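Local coordinates for protein endo-beta-N-acetylglucosaminidase F1 (Bacteroides thetaiotaomicron VPI-5482, PDB 6TCV) that hydrolyses high-mannose N-glycans as an endo-beta-N-acetylglucosaminidase, probably cutting within their chitobiose core, and takes part in the processing of mammalian glycans by gut Bacteroides, at residues 215-220 with 270-275. The protein carries 2 engineered substitutions. Numbering follows the deposited sequence.
Sequences PRVQCN and REVAQY. With MAN (alpha-D-mannopyranose), chain B; MAN (alpha-D-mannopyranose), chain C.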
loop_
_atom_site.group_PDB
_atom_site.type_symbol
_atom_site.label_atom_id
_atom_site.label_comp_id
_atom_site.label_asym_id
_atom_site.label_seq_id
_atom_site.Cartn_x
_atom_site.Cartn_y
_atom_site.Cartn_z
ATOM N N PRO A 215 -10.129 -15.599 14.940
ATOM C CA PRO A 215 -9.225 -15.571 13.788
ATOM C C PRO A 215 -7.862 -15.020 14.174
ATOM O O PRO A 215 -7.731 -14.236 15.102
ATOM C CB PRO A 215 -9.931 -14.592 12.823
ATOM C CG PRO A 215 -11.384 -14.543 13.331
ATOM C CD PRO A 215 -11.306 -14.713 14.763
ATOM N N ARG A 216 -6.833 -15.401 13.421
ATOM C CA ARG A 216 -5.500 -14.833 13.600
ATOM C C ARG A 216 -4.813 -14.746 12.245
ATOM O O ARG A 216 -5.184 -15.420 11.274
ATOM C CB ARG A 216 -4.664 -15.745 14.503
ATOM C CG ARG A 216 -4.304 -17.122 13.896
ATOM C CD ARG A 216 -3.176 -17.974 14.602
ATOM N NE ARG A 216 -1.938 -17.253 14.786
ATOM C CZ ARG A 216 -1.132 -17.357 15.815
ATOM N NH1 ARG A 216 -1.426 -18.184 16.808
ATOM N NH2 ARG A 216 -0.009 -16.649 15.844
ATOM N N VAL A 217 -3.779 -13.907 12.214
ATOM C CA VAL A 217 -2.778 -13.979 11.156
ATOM C C VAL A 217 -1.960 -15.228 11.436
ATOM O O VAL A 217 -1.398 -15.405 12.534
ATOM C CB VAL A 217 -1.894 -12.732 11.192
ATOM C CG1 VAL A 217 -0.760 -12.814 10.179
ATOM C CG2 VAL A 217 -2.716 -11.497 10.960
ATOM N N GLN A 218 -1.870 -16.098 10.442
ATOM C CA GLN A 218 -1.112 -17.325 10.533
ATOM C C GLN A 218 -0.067 -17.287 9.437
ATOM O O GLN A 218 -0.407 -17.229 8.244
ATOM C CB GLN A 218 -2.059 -18.526 10.370
ATOM C CG GLN A 218 -1.322 -19.879 10.436
ATOM C CD GLN A 218 -2.239 -21.089 10.276
ATOM O OE1 GLN A 218 -3.091 -21.327 11.129
ATOM N NE2 GLN A 218 -2.032 -21.869 9.235
ATOM N N CYS A 219 1.191 -17.419 9.823
ATOM C CA CYS A 219 2.312 -17.292 8.895
ATOM C C CYS A 219 2.918 -18.668 8.718
ATOM O O CYS A 219 3.329 -19.325 9.685
ATOM C CB CYS A 219 3.366 -16.346 9.487
ATOM S SG CYS A 219 2.788 -14.627 9.540
ATOM N N ASN A 220 2.992 -19.116 7.476
ATOM C CA ASN A 220 3.666 -20.360 7.148
ATOM C C ASN A 220 5.160 -20.203 7.385
ATOM O O ASN A 220 5.661 -19.096 7.635
ATOM C CB ASN A 220 3.295 -20.858 5.748
ATOM C CG ASN A 220 3.915 -20.043 4.652
ATOM O OD1 ASN A 220 5.118 -19.741 4.675
ATOM N ND2 ASN A 220 3.150 -19.809 3.587
ATOM N N ARG A 270 -6.750 -4.772 13.700
ATOM C CA ARG A 270 -5.795 -4.317 14.701
ATOM C C ARG A 270 -4.606 -5.269 14.802
ATOM O O ARG A 270 -3.479 -4.824 15.004
ATOM C CB ARG A 270 -6.523 -4.074 16.034
ATOM C CG ARG A 270 -7.483 -2.895 15.859
ATOM C CD ARG A 270 -8.581 -2.802 16.881
ATOM N NE ARG A 270 -9.585 -1.862 16.321
ATOM C CZ ARG A 270 -10.695 -1.493 16.922
ATOM N NH1 ARG A 270 -10.964 -1.960 18.117
ATOM N NH2 ARG A 270 -11.538 -0.644 16.336
ATOM N N GLU A 271 -4.837 -6.574 14.583
ATOM C CA GLU A 271 -3.725 -7.533 14.534
ATOM C C GLU A 271 -2.844 -7.309 13.310
ATOM O O GLU A 271 -1.606 -7.339 13.418
ATOM C CB GLU A 271 -4.294 -8.951 14.575
ATOM C CG GLU A 271 -3.223 -9.996 14.713
ATOM C CD GLU A 271 -3.758 -11.332 15.100
ATOM O OE1 GLU A 271 -4.550 -11.383 16.098
ATOM O OE2 GLU A 271 -3.263 -12.363 14.607
ATOM N N VAL A 272 -3.468 -7.071 12.153
ATOM C CA VAL A 272 -2.692 -6.773 10.962
ATOM C C VAL A 272 -1.851 -5.515 11.173
ATOM O O VAL A 272 -0.667 -5.486 10.811
ATOM C CB VAL A 272 -3.628 -6.646 9.758
ATOM C CG1 VAL A 272 -2.918 -6.032 8.538
ATOM C CG2 VAL A 272 -4.221 -7.990 9.390
ATOM N N ALA A 273 -2.430 -4.452 11.737
ATOM C CA ALA A 273 -1.670 -3.249 11.990
ATOM C C ALA A 273 -0.523 -3.540 12.927
ATOM O O ALA A 273 0.557 -2.949 12.802
ATOM C CB ALA A 273 -2.592 -2.154 12.533
ATOM N N GLN A 274 -0.742 -4.394 13.947
ATOM C CA GLN A 274 0.330 -4.719 14.884
ATOM C C GLN A 274 1.467 -5.417 14.163
ATOM O O GLN A 274 2.637 -5.129 14.444
ATOM C CB GLN A 274 -0.254 -5.609 15.992
ATOM C CG GLN A 274 0.724 -5.834 17.128
ATOM C CD GLN A 274 1.717 -6.914 16.892
ATOM O OE1 GLN A 274 1.406 -7.917 16.277
ATOM N NE2 GLN A 274 2.937 -6.725 17.419
ATOM N N TYR A 275 1.152 -6.328 13.253
ATOM C CA TYR A 275 2.213 -6.963 12.448
ATOM C C TYR A 275 2.999 -5.914 11.663
ATOM O O TYR A 275 4.229 -5.959 11.592
ATOM C CB TYR A 275 1.631 -8.007 11.462
ATOM C CG TYR A 275 1.578 -9.404 11.996
ATOM C CD1 TYR A 275 0.616 -9.774 12.896
ATOM C CD2 TYR A 275 2.490 -10.364 11.546
ATOM C CE1 TYR A 275 0.577 -11.070 13.411
ATOM C CE2 TYR A 275 2.456 -11.629 12.029
ATOM C CZ TYR A 275 1.499 -11.969 12.940
ATOM O OH TYR A 275 1.434 -13.272 13.458
HETATM C C1 MAN B . 2.091 -23.002 2.592
HETATM C C2 MAN B . 3.609 -23.124 2.596
HETATM C C3 MAN B . 4.085 -23.930 1.391
HETATM C C4 MAN B . 3.368 -25.270 1.341
HETATM C C5 MAN B . 1.869 -24.998 1.302
HETATM C C6 MAN B . 1.045 -26.257 1.322
HETATM O O2 MAN B . 4.013 -23.733 3.832
HETATM O O3 MAN B . 5.492 -24.075 1.475
HETATM O O4 MAN B . 3.727 -25.990 0.165
HETATM O O5 MAN B . 1.497 -24.276 2.481
HETATM O O6 MAN B . -0.348 -25.937 1.119
HETATM C C1 MAN C . -0.116 -21.998 -0.031
HETATM C C2 MAN C . 0.270 -21.952 1.441
HETATM C C3 MAN C . -0.200 -20.630 2.025
HETATM C C4 MAN C . 0.320 -19.443 1.224
HETATM C C5 MAN C . -0.003 -19.597 -0.260
HETATM C C6 MAN C . 0.713 -18.581 -1.128
HETATM O O2 MAN C . 1.700 -22.136 1.531
HETATM O O3 MAN C . 0.284 -20.511 3.363
HETATM O O4 MAN C . -0.336 -18.251 1.651
HETATM O O5 MAN C . 0.444 -20.896 -0.718
HETATM O O6 MAN C . 0.416 -18.825 -2.517
HETATM O O HOH W 1 -5.660 -13.581 16.925
HETATM O O HOH W 2 -0.581 -13.912 14.804
#
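Beside the glycan-binding mouth of what is probably a (beta/alpha)8 barrel, a beta hairpin leans on helix 262-278, the helix that links parallel strands 243-249 and 283-287, with Val217 meeting Glu271 and Tyr275. The hairpin is made by strand 214-218 turning back against strand 198-209; the axes of 215-218 and 270-275 run nearly the same way, 25° apart. Glu271 reaches across with its chain extended, CG anti to the backbone N (chi1 -172°), and its OE2 accepts the amide N of Val217 at 2.9 Å. The N-H comes in from well above the carboxylate plane. The other oxygen, OE1, takes a water that also donates to Pro215 O, so both carboxylate oxygens hold strand backbone, one directly and one through solvent. Beside these bonds, Val217 lays CG1 over one face of the Tyr275 ring, 3.9 Å from the ring centroid and 19° off its normal, a CH-pi contact. Its other methyl, CG2, lies 4.1 Å from Val272 CG2, continuing the apolar seam toward strand 283-287. Cys219 SG approaches the same ring obliquely, 3.9 Å from CE2. At the ring's hydroxyl end a second water accepts from Tyr275 OH at 2.5 Å and donates to Val217 O and Glu271 OE2. Val217 O is gripped again by Arg216 NE at 3.0 Å, from above the carbonyl plane. Just beyond, Asn220 caps helix 221-228 through OD1 and gives ND2 to O3 of the chain C mannose at 3.0 Å, consistent with a role in holding the Man9GlcNAc2Asn substrate. The N-H and the C=O of Val217 are thus both satisfied, the first by the helix, the second by Arg216 and water, and neighbouring Arg216 probably helps keep Glu271 ionised.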